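Purine nucleoside phosphorylase (Schistosoma mansoni, PDB 5KO5) probably catalyses the reversible phosphorolysis of purine nucleosides such as inosine and guanosine. Local coordinates at residues 60-71 and 82-93. Residues are numbered along the deposited sequence; the frame is centred on the assembly and turned at random.
Sequences KTTVAGHVGNLV and AMQGRLHMYEGY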
ATOM      1  N   LYS A  60       2.878 -15.763  18.059  1.00 20.46           N
ATOM      2  CA  LYS A  60       3.550 -16.994  17.668  1.00 20.75           C
ATOM      3  C   LYS A  60       4.570 -16.693  16.574  1.00 23.88           C
ATOM      4  O   LYS A  60       4.238 -16.076  15.559  1.00 22.79           O
ATOM      5  CB  LYS A  60       2.509 -17.985  17.149  1.00 23.58           C
ATOM      6  CG  LYS A  60       3.071 -19.329  16.704  1.00 25.64           C
ATOM      7  CD  LYS A  60       1.942 -20.311  16.411  1.00 35.46           C
ATOM      8  CE  LYS A  60       2.472 -21.677  16.013  1.00 44.44           C
ATOM      9  NZ  LYS A  60       3.281 -22.297  17.100  1.00 53.72           N
ATOM     10  N   THR A  61       5.815 -17.131  16.775  1.00 24.99           N
ATOM     11  CA  THR A  61       6.895 -16.848  15.832  1.00 26.92           C
ATOM     12  C   THR A  61       7.560 -18.114  15.298  1.00 27.69           C
ATOM     13  O   THR A  61       8.648 -18.033  14.718  1.00 27.34           O
ATOM     14  CB  THR A  61       7.950 -15.935  16.461  1.00 27.17           C
ATOM     15  OG1 THR A  61       8.631 -16.640  17.506  1.00 29.03           O
ATOM     16  CG2 THR A  61       7.309 -14.690  17.049  1.00 28.69           C
ATOM     17  N   THR A  62       6.934 -19.281  15.469  1.00 23.97           N
ATOM     18  CA  THR A  62       7.607 -20.523  15.102  1.00 25.49           C
ATOM     19  C   THR A  62       7.666 -20.739  13.591  1.00 29.31           C
ATOM     20  O   THR A  62       8.551 -21.454  13.111  1.00 27.59           O
ATOM     21  CB  THR A  62       6.942 -21.708  15.801  1.00 43.35           C
ATOM     22  OG1 THR A  62       5.562 -21.768  15.427  1.00 52.22           O
ATOM     23  CG2 THR A  62       7.043 -21.552  17.314  1.00 42.03           C
ATOM     24  N   VAL A  63       6.748 -20.155  12.819  1.00 25.78           N
ATOM     25  CA  VAL A  63       6.836 -20.316  11.369  1.00 26.72           C
ATOM     26  C   VAL A  63       8.117 -19.678  10.843  1.00 27.60           C
ATOM     27  O   VAL A  63       8.860 -20.282  10.062  1.00 32.25           O
ATOM     28  CB  VAL A  63       5.576 -19.780  10.666  1.00 33.57           C
ATOM     29  CG1 VAL A  63       5.752 -19.857   9.162  1.00 32.73           C
ATOM     30  CG2 VAL A  63       4.348 -20.586  11.078  1.00 32.50           C
ATOM     31  N   ALA A  64       8.408 -18.450  11.283  1.00 29.81           N
ATOM     32  CA  ALA A  64       9.684 -17.837  10.927  1.00 28.53           C
ATOM     33  C   ALA A  64      10.841 -18.513  11.647  1.00 31.88           C
ATOM     34  O   ALA A  64      11.961 -18.555  11.121  1.00 37.10           O
ATOM     35  CB  ALA A  64       9.658 -16.346  11.258  1.00 29.09           C
ATOM     36  N   GLY A  65      10.590 -19.054  12.837  1.00 26.32           N
ATOM     37  CA  GLY A  65      11.642 -19.678  13.607  1.00 27.34           C
ATOM     38  C   GLY A  65      12.624 -18.651  14.148  1.00 26.54           C
ATOM     39  O   GLY A  65      12.331 -17.457  14.263  1.00 25.27           O
ATOM     40  N   HIS A  66      13.815 -19.147  14.483  1.00 27.67           N
ATOM     41  CA  HIS A  66      14.894 -18.344  15.051  1.00 27.82           C
ATOM     42  C   HIS A  66      14.529 -17.807  16.434  1.00 28.65           C
ATOM     43  O   HIS A  66      13.464 -18.128  16.971  1.00 27.93           O
ATOM     44  CB  HIS A  66      15.352 -17.251  14.073  1.00 27.21           C
ATOM     45  CG  HIS A  66      15.756 -17.780  12.728  1.00 28.79           C
ATOM     46  ND1 HIS A  66      17.034 -18.211  12.451  1.00 31.34           N
ATOM     47  CD2 HIS A  66      15.044 -17.955  11.590  1.00 28.74           C
ATOM     48  CE1 HIS A  66      17.094 -18.628  11.198  1.00 32.09           C
ATOM     49  NE2 HIS A  66      15.900 -18.480  10.652  1.00 30.40           N
ATOM     50  N   VAL A  67      15.405 -16.990  17.021  1.00 28.21           N
ATOM     51  CA  VAL A  67      15.274 -16.650  18.436  1.00 27.88           C
ATOM     52  C   VAL A  67      14.066 -15.747  18.677  1.00 27.47           C
ATOM     53  O   VAL A  67      13.678 -14.933  17.827  1.00 26.17           O
ATOM     54  CB  VAL A  67      16.580 -16.024  18.963  1.00 30.13           C
ATOM     55  CG1 VAL A  67      16.815 -14.657  18.332  1.00 29.59           C
ATOM     56  CG2 VAL A  67      16.571 -15.939  20.488  1.00 28.45           C
ATOM     57  N   GLY A  68      13.462 -15.897  19.852  1.00 23.55           N
ATOM     58  CA  GLY A  68      12.349 -15.059  20.253  1.00 22.35           C
ATOM     59  C   GLY A  68      12.233 -14.962  21.761  1.00 24.07           C
ATOM     60  O   GLY A  68      11.491 -15.731  22.381  1.00 25.86           O
ATOM     61  N   ASN A  69      12.979 -14.033  22.367  1.00 22.08           N
ATOM     62  CA  ASN A  69      13.031 -13.881  23.814  1.00 23.47           C
ATOM     63  C   ASN A  69      12.880 -12.415  24.180  1.00 21.21           C
ATOM     64  O   ASN A  69      13.356 -11.535  23.458  1.00 22.18           O
ATOM     65  CB  ASN A  69      14.391 -14.306  24.378  1.00 24.24           C
ATOM     66  CG  ASN A  69      14.672 -15.779  24.206  1.00 26.26           C
ATOM     67  OD1 ASN A  69      13.809 -16.627  24.452  1.00 29.12           O
ATOM     68  ND2 ASN A  69      15.892 -16.097  23.801  1.00 30.95           N
ATOM     69  N   LEU A  70      12.212 -12.164  25.300  1.00 22.22           N
ATOM     70  CA  LEU A  70      12.293 -10.884  25.986  1.00 21.40           C
ATOM     71  C   LEU A  70      13.382 -11.000  27.045  1.00 24.90           C
ATOM     72  O   LEU A  70      13.386 -11.955  27.827  1.00 29.98           O
ATOM     73  CB  LEU A  70      10.959 -10.587  26.664  1.00 27.21           C
ATOM     74  CG  LEU A  70      10.457  -9.148  26.686  1.00 29.90           C
ATOM     75  CD1 LEU A  70      10.285  -8.613  25.266  1.00 23.07           C
ATOM     76  CD2 LEU A  70       9.141  -9.083  27.448  1.00 25.89           C
ATOM     77  N   VAL A  71      14.309 -10.048  27.062  1.00 21.77           N
ATOM     78  CA  VAL A  71      15.433 -10.068  27.995  1.00 22.99           C
ATOM     79  C   VAL A  71      15.365  -8.813  28.855  1.00 25.90           C
ATOM     80  O   VAL A  71      15.348  -7.693  28.328  1.00 24.98           O
ATOM     81  CB  VAL A  71      16.779 -10.166  27.259  1.00 23.82           C
ATOM     82  CG1 VAL A  71      17.926 -10.295  28.255  1.00 25.26           C
ATOM     83  CG2 VAL A  71      16.767 -11.341  26.282  1.00 26.72           C
ATOM     84  N   ALA A  82      14.561  -5.840  26.465  1.00 20.20           N
ATOM     85  CA  ALA A  82      14.978  -5.956  25.073  1.00 20.06           C
ATOM     86  C   ALA A  82      14.160  -7.022  24.361  1.00 21.74           C
ATOM     87  O   ALA A  82      13.852  -8.067  24.941  1.00 21.00           O
ATOM     88  CB  ALA A  82      16.452  -6.365  24.990  1.00 21.53           C
ATOM     89  N   MET A  83      13.846  -6.777  23.089  1.00 19.13           N
ATOM     90  CA  MET A  83      13.301  -7.824  22.229  1.00 19.02           C
ATOM     91  C   MET A  83      14.457  -8.503  21.510  1.00 21.83           C
ATOM     92  O   MET A  83      15.145  -7.877  20.701  1.00 26.23           O
ATOM     93  CB  MET A  83      12.302  -7.257  21.226  1.00 18.22           C
ATOM     94  CG  MET A  83      11.070  -6.689  21.884  1.00 17.97           C
ATOM     95  SD  MET A  83       9.751  -6.259  20.728  1.00 20.66           S
ATOM     96  CE  MET A  83       9.163  -7.891  20.250  1.00 18.89           C
ATOM     97  N   GLN A  84      14.680  -9.781  21.814  1.00 20.63           N
ATOM     98  CA  GLN A  84      15.696 -10.578  21.140  1.00 21.69           C
ATOM     99  C   GLN A  84      14.972 -11.421  20.096  1.00 22.19           C
ATOM    100  O   GLN A  84      14.389 -12.460  20.415  1.00 22.97           O
ATOM    101  CB  GLN A  84      16.435 -11.450  22.147  1.00 24.82           C
ATOM    102  CG  GLN A  84      17.646 -12.133  21.570  1.00 26.77           C
ATOM    103  CD  GLN A  84      18.365 -12.946  22.607  1.00 32.17           C
ATOM    104  OE1 GLN A  84      17.761 -13.768  23.298  1.00 30.16           O
ATOM    105  NE2 GLN A  84      19.663 -12.714  22.737  1.00 34.96           N
ATOM    106  N   GLY A  85      15.006 -10.971  18.849  1.00 27.00           N
ATOM    107  CA  GLY A  85      14.160 -11.570  17.839  1.00 27.22           C
ATOM    108  C   GLY A  85      13.036 -10.625  17.470  1.00 25.86           C
ATOM    109  O   GLY A  85      11.913 -10.723  17.970  1.00 31.02           O
ATOM    110  N   ARG A  86      13.358  -9.692  16.590  1.00 24.34           N
ATOM    111  CA  ARG A  86      12.439  -8.647  16.179  1.00 23.19           C
ATOM    112  C   ARG A  86      11.330  -9.217  15.296  1.00 19.12           C
ATOM    113  O   ARG A  86      11.539 -10.156  14.528  1.00 22.07           O
ATOM    114  CB  ARG A  86      13.244  -7.643  15.368  1.00 28.76           C
ATOM    115  CG  ARG A  86      12.536  -6.408  14.990  1.00 27.73           C
ATOM    116  CD  ARG A  86      13.536  -5.528  14.313  1.00 32.95           C
ATOM    117  NE  ARG A  86      13.077  -4.155  14.268  1.00 26.68           N
ATOM    118  CZ  ARG A  86      13.880  -3.133  14.026  1.00 25.35           C
ATOM    119  NH1 ARG A  86      15.172  -3.351  13.808  1.00 26.30           N
ATOM    120  NH2 ARG A  86      13.389  -1.909  14.001  1.00 30.25           N
ATOM    121  N   LEU A  87      10.144  -8.633  15.404  1.00 18.59           N
ATOM    122  CA  LEU A  87       9.018  -9.019  14.564  1.00 16.24           C
ATOM    123  C   LEU A  87       8.944  -8.054  13.388  1.00 15.34           C
ATOM    124  O   LEU A  87       8.754  -6.850  13.584  1.00 16.58           O
ATOM    125  CB  LEU A  87       7.720  -8.974  15.363  1.00 16.59           C
ATOM    126  CG  LEU A  87       7.738  -9.753  16.675  1.00 25.05           C
ATOM    127  CD1 LEU A  87       6.437  -9.501  17.417  1.00 28.08           C
ATOM    128  CD2 LEU A  87       7.936 -11.225  16.407  1.00 26.50           C
ATOM    129  N   HIS A  88       9.071  -8.577  12.170  1.00 13.50           N
ATOM    130  CA  HIS A  88       9.044  -7.764  10.956  1.00 13.28           C
ATOM    131  C   HIS A  88       7.759  -8.004  10.177  1.00 12.65           C
ATOM    132  O   HIS A  88       7.306  -9.144  10.036  1.00 13.25           O
ATOM    133  CB  HIS A  88      10.209  -8.135  10.045  1.00 15.19           C
ATOM    134  CG  HIS A  88      11.548  -7.706  10.557  1.00 22.26           C
ATOM    135  ND1 HIS A  88      12.405  -8.562  11.218  1.00 24.10           N
ATOM    136  CD2 HIS A  88      12.198  -6.525  10.454  1.00 25.97           C
ATOM    137  CE1 HIS A  88      13.514  -7.914  11.528  1.00 26.35           C
ATOM    138  NE2 HIS A  88      13.415  -6.676  11.076  1.00 26.93           N
ATOM    139  N   MET A  89       7.190  -6.928   9.630  1.00 12.33           N
ATOM    140  CA  MET A  89       5.893  -7.059   8.972  1.00 12.07           C
ATOM    141  C   MET A  89       5.980  -7.842   7.666  1.00 12.25           C
ATOM    142  O   MET A  89       4.991  -8.472   7.276  1.00 12.26           O
ATOM    143  CB  MET A  89       5.209  -5.690   8.849  1.00 12.03           C
ATOM    144  CG  MET A  89       5.003  -5.075  10.245  1.00 12.20           C
ATOM    145  SD  MET A  89       3.660  -3.883  10.396  1.00 13.26           S
ATOM    146  CE  MET A  89       2.236  -4.928  10.129  1.00 13.99           C
ATOM    147  N   TYR A  90       7.147  -7.876   7.019  1.00 12.55           N
ATOM    148  CA  TYR A  90       7.265  -8.691   5.810  1.00 12.79           C
ATOM    149  C   TYR A  90       7.123 -10.177   6.099  1.00 13.06           C
ATOM    150  O   TYR A  90       6.958 -10.950   5.152  1.00 13.33           O
ATOM    151  CB  TYR A  90       8.566  -8.409   5.035  1.00 13.26           C
ATOM    152  CG  TYR A  90       9.826  -8.572   5.854  1.00 13.76           C
ATOM    153  CD1 TYR A  90      10.264  -9.827   6.265  1.00 14.24           C
ATOM    154  CD2 TYR A  90      10.580  -7.468   6.215  1.00 14.16           C
ATOM    155  CE1 TYR A  90      11.408  -9.971   7.034  1.00 15.23           C
ATOM    156  CE2 TYR A  90      11.723  -7.604   6.979  1.00 14.76           C
ATOM    157  CZ  TYR A  90      12.132  -8.857   7.379  1.00 15.23           C
ATOM    158  OH  TYR A  90      13.261  -8.973   8.151  1.00 16.55           O
ATOM    159  N   GLU A  91       7.215 -10.600   7.362  1.00 13.18           N
ATOM    160  CA  GLU A  91       6.972 -12.003   7.690  1.00 13.75           C
ATOM    161  C   GLU A  91       5.496 -12.359   7.678  1.00 13.65           C
ATOM    162  O   GLU A  91       5.162 -13.548   7.723  1.00 16.47           O
ATOM    163  CB  GLU A  91       7.517 -12.341   9.077  1.00 14.88           C
ATOM    164  CG  GLU A  91       9.005 -12.381   9.148  1.00 18.23           C
ATOM    165  CD  GLU A  91       9.630 -13.578   8.403  1.00 16.76           C
ATOM    166  OE1 GLU A  91       8.979 -14.640   8.213  1.00 19.40           O
ATOM    167  OE2 GLU A  91      10.800 -13.450   8.035  1.00 20.12           O
ATOM    168  N   GLY A  92       4.615 -11.367   7.640  1.00 13.96           N
ATOM    169  CA  GLY A  92       3.190 -11.593   7.674  1.00 13.46           C
ATOM    170  C   GLY A  92       2.542 -11.362   9.018  1.00 16.18           C
ATOM    171  O   GLY A  92       1.334 -11.593   9.143  1.00 16.63           O
ATOM    172  N   TYR A  93       3.295 -10.904  10.015  1.00 13.70           N
ATOM    173  CA  TYR A  93       2.688 -10.595  11.306  1.00 13.93           C
ATOM    174  C   TYR A  93       1.637  -9.505  11.157  1.00 15.26           C
ATOM    175  O   TYR A  93       1.815  -8.542  10.403  1.00 16.43           O
ATOM    176  CB  TYR A  93       3.754 -10.120  12.294  1.00 16.47           C
ATOM    177  CG  TYR A  93       4.738 -11.192  12.662  1.00 14.84           C
ATOM    178  CD1 TYR A  93       4.320 -12.336  13.317  1.00 19.46           C
ATOM    179  CD2 TYR A  93       6.082 -11.064  12.353  1.00 15.89           C
ATOM    180  CE1 TYR A  93       5.216 -13.338  13.642  1.00 19.02           C
ATOM    181  CE2 TYR A  93       6.980 -12.047  12.680  1.00 16.24           C
ATOM    182  CZ  TYR A  93       6.550 -13.177  13.330  1.00 16.90           C
ATOM    183  OH  TYR A  93       7.447 -14.168  13.651  1.00 21.22           O
TER
HETATM  184  O   HOH W   1       6.372 -16.578  12.375  1.00 31.33           O
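The open end of the beta hairpin formed by strands 69-75 and 78-84 brings Asn69 against Gln84 and Val71 against Ala82, both as antiparallel hydrogen-bonded pairs. Asn69 N reaches Gln84 O at 2.9 Å, and Gln84 N returns a bond to Asn69 O at 2.7 Å. On the sheet face that carries Asn69, Val71, Ala82 and Gln84, two side-chain amides run side by side: Asn69 ND2 donates almost straight (174°) to Gln84 OE1 at 3.0 Å, the acceptor lying in the Asn69 amide plane although the two amides are turned 56° apart. Gln84 gets there by stretching out, CG anti to the backbone N (chi1 -171°); the Val67 side chain lies across it at about a right angle, CG2 3.7 Å from Gln84 OE1. On the opposite face Leu70 CD1 rests on Met83 CG. Where the strand pairing ends, CA-H...O contacts take over: Gly68 CA to Gln84 O and Gly85 CA to Val67 O, the latter 3.4 Å. In the phosphorylase fold this hairpin lies between strands 47-51 and 29-32 of the central sheet, and the loop entering it and the loop leaving it meet again at Tyr93. Its ring presents its edge, in plane, to Lys60 O, while Thr61 CB and CG2 pack on the hydroxyl. One water joins Tyr93 OH to Ala64 N, which donates to it. Next to the Tyr93 hydroxyl, Ala64 CB touches Glu91 OE1 at 3.6 Å; OE2 forms a salt bridge with Arg160 of the second subunit.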